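Local atomic coordinates of thermosome subunit (Methanococcoides burtonii, PDB entry 3AQ1), a protein that probably binds and hydrolyses ATP to assist the folding of other proteins, as group II chaperonins do. Residues A[165-177]-A[310-324]. Sequence-based numbering, arbitrary orientation.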
ATOM      1  N   GLU A 165       6.449 -17.827   7.153  1.00 54.06           N
ATOM      2  CA  GLU A 165       7.134 -17.266   8.309  1.00 57.41           C
ATOM      3  C   GLU A 165       7.199 -15.750   8.265  1.00 55.92           C
ATOM      4  O   GLU A 165       7.237 -15.138   7.193  1.00 47.69           O
ATOM      5  CB  GLU A 165       8.554 -17.820   8.433  1.00 59.89           C
ATOM      6  CG  GLU A 165       8.644 -19.308   8.669  1.00 55.81           C
ATOM      7  CD  GLU A 165      10.069 -19.822   8.574  1.00 66.28           C
ATOM      8  OE1 GLU A 165      10.424 -20.470   7.561  1.00 73.71           O
ATOM      9  OE2 GLU A 165      10.835 -19.569   9.518  1.00 73.95           O
ATOM     10  N   LEU A 166       7.223 -15.151   9.448  1.00 56.32           N
ATOM     11  CA  LEU A 166       7.490 -13.734   9.572  1.00 49.79           C
ATOM     12  C   LEU A 166       8.871 -13.561  10.171  1.00 45.12           C
ATOM     13  O   LEU A 166       9.053 -13.711  11.374  1.00 53.43           O
ATOM     14  CB  LEU A 166       6.442 -13.076  10.453  1.00 53.98           C
ATOM     15  CG  LEU A 166       5.836 -11.828   9.828  1.00 62.49           C
ATOM     16  CD1 LEU A 166       5.087 -12.224   8.562  1.00 54.63           C
ATOM     17  CD2 LEU A 166       4.917 -11.139  10.811  1.00 67.83           C
ATOM     18  N   ILE A 167       9.850 -13.269   9.327  1.00 54.07           N
ATOM     19  CA  ILE A 167      11.215 -13.071   9.791  1.00 50.49           C
ATOM     20  C   ILE A 167      11.445 -11.621  10.168  1.00 55.54           C
ATOM     21  O   ILE A 167      11.139 -10.724   9.389  1.00 54.06           O
ATOM     22  CB  ILE A 167      12.233 -13.437   8.713  1.00 51.15           C
ATOM     23  CG1 ILE A 167      12.218 -14.946   8.475  1.00 49.21           C
ATOM     24  CG2 ILE A 167      13.616 -12.927   9.094  1.00 34.75           C
ATOM     25  CD1 ILE A 167      11.867 -15.752   9.691  1.00 42.36           C
ATOM     26  N   ASP A 168      12.001 -11.402  11.356  1.00 66.11           N
ATOM     27  CA  ASP A 168      12.252 -10.054  11.853  1.00 62.00           C
ATOM     28  C   ASP A 168      13.600  -9.567  11.403  1.00 42.95           C
ATOM     29  O   ASP A 168      14.547  -9.521  12.171  1.00 69.90           O
ATOM     30  CB  ASP A 168      12.121  -9.986  13.376  1.00 74.88           C
ATOM     31  CG  ASP A 168      10.675  -9.844  13.828  1.00 96.90           C
ATOM     32  OD1 ASP A 168       9.986  -8.912  13.347  1.00 97.74           O
ATOM     33  OD2 ASP A 168      10.226 -10.666  14.659  1.00108.19           O
ATOM     34  N   GLY A 169      13.659  -9.188  10.142  1.00 35.87           N
ATOM     35  CA  GLY A 169      14.866  -8.736   9.496  1.00 33.95           C
ATOM     36  C   GLY A 169      14.659  -8.737   7.994  1.00 42.34           C
ATOM     37  O   GLY A 169      13.639  -8.261   7.510  1.00 58.08           O
ATOM     38  N   LEU A 170      15.614  -9.308   7.262  1.00 40.33           N
ATOM     39  CA  LEU A 170      15.632  -9.294   5.805  1.00 39.25           C
ATOM     40  C   LEU A 170      16.259 -10.582   5.303  1.00 44.40           C
ATOM     41  O   LEU A 170      17.365 -10.906   5.693  1.00 48.97           O
ATOM     42  CB  LEU A 170      16.459  -8.105   5.311  1.00 36.71           C
ATOM     43  CG  LEU A 170      16.571  -7.929   3.806  1.00 41.86           C
ATOM     44  CD1 LEU A 170      15.208  -7.622   3.243  1.00 45.93           C
ATOM     45  CD2 LEU A 170      17.550  -6.821   3.449  1.00 46.38           C
ATOM     46  N   VAL A 171      15.560 -11.310   4.436  1.00 55.18           N
ATOM     47  CA  VAL A 171      16.067 -12.569   3.882  1.00 50.91           C
ATOM     48  C   VAL A 171      16.442 -12.437   2.396  1.00 43.16           C
ATOM     49  O   VAL A 171      15.662 -11.941   1.615  1.00 47.33           O
ATOM     50  CB  VAL A 171      15.037 -13.698   4.058  1.00 50.85           C
ATOM     51  CG1 VAL A 171      15.535 -14.958   3.390  1.00 51.77           C
ATOM     52  CG2 VAL A 171      14.762 -13.946   5.546  1.00 41.57           C
ATOM     53  N   ILE A 172      17.646 -12.856   2.022  1.00 41.95           N
ATOM     54  CA  ILE A 172      18.160 -12.700   0.657  1.00 40.58           C
ATOM     55  C   ILE A 172      18.395 -14.079   0.096  1.00 47.84           C
ATOM     56  O   ILE A 172      19.123 -14.871   0.691  1.00 49.62           O
ATOM     57  CB  ILE A 172      19.565 -12.010   0.613  1.00 50.74           C
ATOM     58  CG1 ILE A 172      19.565 -10.686   1.351  1.00 39.82           C
ATOM     59  CG2 ILE A 172      20.042 -11.801  -0.826  1.00 46.17           C
ATOM     60  CD1 ILE A 172      18.487  -9.783   0.896  1.00 45.45           C
ATOM     61  N   ASP A 173      17.799 -14.376  -1.052  1.00 63.44           N
ATOM     62  CA  ASP A 173      18.005 -15.674  -1.684  1.00 60.99           C
ATOM     63  C   ASP A 173      19.372 -15.737  -2.373  1.00 58.81           C
ATOM     64  O   ASP A 173      19.463 -15.754  -3.600  1.00 63.91           O
ATOM     65  CB  ASP A 173      16.898 -15.961  -2.684  1.00 54.91           C
ATOM     66  CG  ASP A 173      16.900 -17.390  -3.136  1.00 58.19           C
ATOM     67  OD1 ASP A 173      17.450 -18.218  -2.387  1.00 62.14           O
ATOM     68  OD2 ASP A 173      16.356 -17.682  -4.226  1.00 60.65           O
ATOM     69  N   LYS A 174      20.426 -15.760  -1.562  1.00 46.47           N
ATOM     70  CA  LYS A 174      21.804 -15.818  -2.040  1.00 38.85           C
ATOM     71  C   LYS A 174      22.642 -16.540  -0.999  1.00 44.70           C
ATOM     72  O   LYS A 174      22.337 -16.504   0.191  1.00 48.27           O
ATOM     73  CB  LYS A 174      22.345 -14.413  -2.295  1.00 43.17           C
ATOM     74  CG  LYS A 174      22.349 -14.018  -3.772  1.00 60.56           C
ATOM     75  CD  LYS A 174      23.434 -14.769  -4.534  1.00 57.95           C
ATOM     76  CE  LYS A 174      23.417 -14.428  -6.000  1.00 67.58           C
ATOM     77  NZ  LYS A 174      22.267 -15.106  -6.670  1.00 89.72           N
ATOM     78  N   GLU A 175      23.687 -17.226  -1.434  1.00 41.33           N
ATOM     79  CA  GLU A 175      24.513 -17.919  -0.466  1.00 45.46           C
ATOM     80  C   GLU A 175      25.923 -17.341  -0.419  1.00 41.88           C
ATOM     81  O   GLU A 175      26.220 -16.392  -1.138  1.00 37.85           O
ATOM     82  CB  GLU A 175      24.458 -19.447  -0.670  1.00 51.46           C
ATOM     83  CG  GLU A 175      25.137 -19.988  -1.883  1.00 63.43           C
ATOM     84  CD  GLU A 175      24.916 -21.489  -2.027  1.00 72.08           C
ATOM     85  OE1 GLU A 175      25.876 -22.271  -1.806  1.00 63.80           O
ATOM     86  OE2 GLU A 175      23.774 -21.882  -2.364  1.00 79.43           O
ATOM     87  N   ARG A 176      26.767 -17.863   0.469  1.00 47.76           N
ATOM     88  CA  ARG A 176      28.147 -17.391   0.569  1.00 35.78           C
ATOM     89  C   ARG A 176      28.835 -17.669  -0.750  1.00 44.48           C
ATOM     90  O   ARG A 176      28.632 -18.741  -1.337  1.00 51.79           O
ATOM     91  CB  ARG A 176      28.889 -18.140   1.661  1.00 31.91           C
ATOM     92  CG  ARG A 176      28.550 -17.731   3.053  1.00 43.88           C
ATOM     93  CD  ARG A 176      29.127 -18.738   4.004  1.00 40.09           C
ATOM     94  NE  ARG A 176      28.412 -19.999   3.899  1.00 43.51           N
ATOM     95  CZ  ARG A 176      28.863 -21.154   4.372  1.00 57.97           C
ATOM     96  NH1 ARG A 176      30.040 -21.205   4.968  1.00 57.62           N
ATOM     97  NH2 ARG A 176      28.141 -22.260   4.244  1.00 67.65           N
ATOM     98  N   SER A 177      29.657 -16.727  -1.211  1.00 32.01           N
ATOM     99  CA  SER A 177      30.336 -16.891  -2.495  1.00 39.90           C
ATOM    100  C   SER A 177      31.434 -17.941  -2.443  1.00 47.56           C
ATOM    101  O   SER A 177      31.761 -18.560  -3.470  1.00 55.62           O
ATOM    102  CB  SER A 177      30.913 -15.571  -3.005  1.00 35.30           C
ATOM    103  OG  SER A 177      31.981 -15.160  -2.181  1.00 54.63           O
ATOM    104  N   LYS A 310      20.231 -22.755  -0.099  1.00 71.59           N
ATOM    105  CA  LYS A 310      20.592 -21.994   1.095  1.00 60.06           C
ATOM    106  C   LYS A 310      20.252 -20.514   0.899  1.00 56.11           C
ATOM    107  O   LYS A 310      20.232 -20.010  -0.231  1.00 60.83           O
ATOM    108  CB  LYS A 310      22.082 -22.151   1.410  1.00 52.17           C
ATOM    109  CG  LYS A 310      22.595 -23.587   1.400  1.00 59.16           C
ATOM    110  CD  LYS A 310      24.082 -23.646   1.712  1.00 69.35           C
ATOM    111  CE  LYS A 310      24.678 -25.045   1.533  1.00 76.80           C
ATOM    112  NZ  LYS A 310      26.101 -25.112   2.017  1.00 78.47           N
ATOM    113  N   MET A 311      19.970 -19.827   2.001  1.00 43.53           N
ATOM    114  CA  MET A 311      19.650 -18.399   1.961  1.00 45.54           C
ATOM    115  C   MET A 311      20.399 -17.552   3.012  1.00 42.34           C
ATOM    116  O   MET A 311      20.885 -18.069   4.020  1.00 42.17           O
ATOM    117  CB  MET A 311      18.137 -18.204   2.079  1.00 46.23           C
ATOM    118  CG  MET A 311      17.380 -18.538   0.789  1.00 56.60           C
ATOM    119  SD  MET A 311      15.719 -17.824   0.674  1.00 67.43           S
ATOM    120  CE  MET A 311      14.932 -18.552   2.113  1.00 39.27           C
ATOM    121  N   THR A 312      20.486 -16.246   2.782  1.00 40.26           N
ATOM    122  CA  THR A 312      21.163 -15.367   3.738  1.00 39.24           C
ATOM    123  C   THR A 312      20.210 -14.546   4.608  1.00 39.91           C
ATOM    124  O   THR A 312      19.543 -13.649   4.113  1.00 42.73           O
ATOM    125  CB  THR A 312      22.129 -14.421   3.040  1.00 37.07           C
ATOM    126  OG1 THR A 312      23.205 -15.174   2.479  1.00 32.66           O
ATOM    127  CG2 THR A 312      22.706 -13.445   4.036  1.00 41.82           C
ATOM    128  N   TYR A 313      20.151 -14.864   5.903  1.00 38.19           N
ATOM    129  CA  TYR A 313      19.320 -14.127   6.864  1.00 39.73           C
ATOM    130  C   TYR A 313      20.080 -12.954   7.546  1.00 44.05           C
ATOM    131  O   TYR A 313      21.154 -13.138   8.112  1.00 39.95           O
ATOM    132  CB  TYR A 313      18.785 -15.078   7.942  1.00 34.94           C
ATOM    133  CG  TYR A 313      17.767 -16.098   7.477  1.00 52.25           C
ATOM    134  CD1 TYR A 313      16.456 -16.067   7.950  1.00 55.34           C
ATOM    135  CD2 TYR A 313      18.112 -17.106   6.584  1.00 59.19           C
ATOM    136  CE1 TYR A 313      15.528 -16.995   7.538  1.00 53.76           C
ATOM    137  CE2 TYR A 313      17.177 -18.043   6.161  1.00 56.74           C
ATOM    138  CZ  TYR A 313      15.896 -17.982   6.645  1.00 58.37           C
ATOM    139  OH  TYR A 313      14.971 -18.911   6.231  1.00 71.90           O
ATOM    140  N   VAL A 314      19.508 -11.758   7.483  1.00 37.59           N
ATOM    141  CA  VAL A 314      20.053 -10.582   8.152  1.00 38.18           C
ATOM    142  C   VAL A 314      19.053 -10.099   9.213  1.00 44.44           C
ATOM    143  O   VAL A 314      18.134  -9.367   8.909  1.00 44.36           O
ATOM    144  CB  VAL A 314      20.314  -9.457   7.137  1.00 37.79           C
ATOM    145  CG1 VAL A 314      20.926  -8.272   7.809  1.00 31.37           C
ATOM    146  CG2 VAL A 314      21.215  -9.955   6.030  1.00 25.94           C
ATOM    147  N   THR A 315      19.232 -10.533  10.457  1.00 55.13           N
ATOM    148  CA  THR A 315      18.300 -10.218  11.541  1.00 49.65           C
ATOM    149  C   THR A 315      18.902  -9.281  12.598  1.00 55.97           C
ATOM    150  O   THR A 315      20.106  -9.021  12.618  1.00 49.04           O
ATOM    151  CB  THR A 315      17.832 -11.492  12.258  1.00 40.95           C
ATOM    152  OG1 THR A 315      18.959 -12.164  12.816  1.00 47.69           O
ATOM    153  CG2 THR A 315      17.174 -12.425  11.293  1.00 39.89           C
ATOM    154  N   GLY A 316      18.053  -8.784  13.487  1.00 62.23           N
ATOM    155  CA  GLY A 316      18.477  -7.850  14.516  1.00 52.72           C
ATOM    156  C   GLY A 316      18.991  -6.536  13.973  1.00 48.14           C
ATOM    157  O   GLY A 316      19.802  -5.899  14.619  1.00 54.49           O
ATOM    158  N   CYS A 317      18.522  -6.131  12.794  1.00 55.12           N
ATOM    159  CA  CYS A 317      19.103  -4.989  12.082  1.00 51.51           C
ATOM    160  C   CYS A 317      18.904  -3.674  12.799  1.00 63.57           C
ATOM    161  O   CYS A 317      17.957  -3.513  13.575  1.00 47.50           O
ATOM    162  CB  CYS A 317      18.559  -4.865  10.660  1.00 41.98           C
ATOM    163  SG  CYS A 317      19.261  -5.985   9.471  1.00140.31           S
ATOM    164  N   GLN A 318      19.828  -2.756  12.503  1.00 86.24           N
ATOM    165  CA  GLN A 318      19.933  -1.420  13.083  1.00 99.32           C
ATOM    166  C   GLN A 318      18.576  -0.740  13.296  1.00112.48           C
ATOM    167  O   GLN A 318      17.993  -0.812  14.386  1.00109.53           O
ATOM    168  CB  GLN A 318      20.850  -0.568  12.186  1.00102.03           C
ATOM    169  CG  GLN A 318      21.059   0.877  12.641  1.00117.24           C
ATOM    170  CD  GLN A 318      22.208   1.583  11.914  1.00122.90           C
ATOM    171  OE1 GLN A 318      23.031   0.949  11.248  1.00117.11           O
ATOM    172  NE2 GLN A 318      22.273   2.905  12.057  1.00129.64           N
ATOM    173  N   ASN A 319      18.083  -0.074  12.253  1.00125.45           N
ATOM    174  CA  ASN A 319      16.772   0.573  12.291  1.00136.52           C
ATOM    175  C   ASN A 319      15.726  -0.219  11.513  1.00129.02           C
ATOM    176  O   ASN A 319      15.314   0.169  10.419  1.00131.88           O
ATOM    177  CB  ASN A 319      16.858   2.005  11.756  1.00147.22           C
ATOM    178  CG  ASN A 319      17.342   2.992  12.806  1.00152.52           C
ATOM    179  OD1 ASN A 319      16.658   3.242  13.800  1.00151.27           O
ATOM    180  ND2 ASN A 319      18.524   3.561  12.589  1.00154.32           N
ATOM    181  N   SER A 320      15.298  -1.337  12.081  1.00119.26           N
ATOM    182  CA  SER A 320      14.369  -2.194  11.381  1.00116.69           C
ATOM    183  C   SER A 320      13.017  -2.267  12.069  1.00101.40           C
ATOM    184  O   SER A 320      12.886  -2.778  13.184  1.00 98.53           O
ATOM    185  CB  SER A 320      14.939  -3.606  11.197  1.00133.75           C
ATOM    186  OG  SER A 320      14.795  -4.389  12.371  1.00142.02           O
ATOM    187  N   LYS A 321      12.017  -1.723  11.395  1.00 84.78           N
ATOM    188  CA  LYS A 321      10.657  -2.162  11.615  1.00 83.71           C
ATOM    189  C   LYS A 321      10.434  -3.300  10.609  1.00 72.69           C
ATOM    190  O   LYS A 321       9.599  -4.188  10.817  1.00 61.14           O
ATOM    191  CB  LYS A 321       9.673  -1.013  11.397  1.00 84.81           C
ATOM    192  CG  LYS A 321       9.361  -0.224  12.658  1.00 80.52           C
ATOM    193  CD  LYS A 321       8.767  -1.129  13.721  1.00 80.26           C
ATOM    194  CE  LYS A 321       8.275  -0.326  14.911  1.00 90.86           C
ATOM    195  NZ  LYS A 321       7.660  -1.211  15.938  1.00 94.91           N
ATOM    196  N   ALA A 322      11.247  -3.266   9.552  1.00 56.80           N
ATOM    197  CA  ALA A 322      11.223  -4.212   8.442  1.00 46.13           C
ATOM    198  C   ALA A 322      11.113  -5.702   8.782  1.00 42.51           C
ATOM    199  O   ALA A 322      11.655  -6.187   9.772  1.00 67.69           O
ATOM    200  CB  ALA A 322      12.428  -3.970   7.544  1.00 45.85           C
ATOM    201  N   VAL A 323      10.408  -6.416   7.922  1.00 40.50           N
ATOM    202  CA  VAL A 323      10.188  -7.850   8.053  1.00 49.47           C
ATOM    203  C   VAL A 323      10.132  -8.483   6.670  1.00 43.94           C
ATOM    204  O   VAL A 323       9.816  -7.840   5.684  1.00 51.45           O
ATOM    205  CB  VAL A 323       8.842  -8.177   8.739  1.00 44.53           C
ATOM    206  CG1 VAL A 323       8.584  -7.252   9.891  1.00 47.13           C
ATOM    207  CG2 VAL A 323       7.723  -8.070   7.755  1.00 42.67           C
ATOM    208  N   THR A 324      10.439  -9.758   6.606  1.00 43.97           N
ATOM    209  CA  THR A 324      10.305 -10.488   5.368  1.00 41.58           C
ATOM    210  C   THR A 324       9.317 -11.585   5.642  1.00 45.21           C
ATOM    211  O   THR A 324       9.435 -12.285   6.638  1.00 57.41           O
ATOM    212  CB  THR A 324      11.639 -11.121   4.956  1.00 42.90           C
ATOM    213  OG1 THR A 324      12.596 -10.082   4.733  1.00 55.56           O
ATOM    214  CG2 THR A 324      11.485 -11.936   3.687  1.00 42.82           C
TER
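Ile167 and Thr324 form an antiparallel hydrogen-bonded pair, Ile167 N to Thr324 O and Thr324 N to Ile167 O; beyond it the chain takes an inverse gamma turn centred on Asp168 and runs on as strand 169-172. The threonine side chain reaches across this bend. Thr324 CB lies 4.0 Å from Val171 N, and a chi1 of -62° keeps OG1 beside its own backbone nitrogen while CG2 swings anti to it. Thr324 OG1 accepts the Val171 N-H at 3.2 Å (149° at the hydrogen) and gives a weak bond to Gly169 O, 3.5 Å from Thr324 OG1. At the tip of the other branch, Thr324 CG2 ends 4.0 Å from Val171 CB. A valine in its place would probably leave the Val171 N-H without this acceptor and Gly169 O without its weak bond. The two pairings belong to different sheets: 165-167 edges a three-stranded one with 323-329 and 151-157, whereas 169-172 runs antiparallel to 310-315 in the larger mixed sheet, consistent with the junction of the intermediate and apical domains of a TCP-1 chaperonin. Along that second pairing, Val171 splits its methyls. Val171 CG2 sits over a face of the Tyr313 ring as a CH-pi contact, 3.6 Å from Tyr313 CD1, and Val171 CG1 meets Met311 CE at 3.9 Å. Ile167 CG1 comes instead to the ring's edge, 4.0 Å from Tyr313 CE1. On the face of the 169-172/310-315 pairing away from Val171 and Tyr313, Leu170 packs beside Val314 and against helix 269-279. A second inverse gamma turn, at Asp173, lets Ile172 O receive the N-H groups of both Thr312 and Lys174. Just past it, Thr312 OG1 donates to Lys174 O (2.8 Å) from above the carbonyl plane, and also bonds to Tyr262 OH.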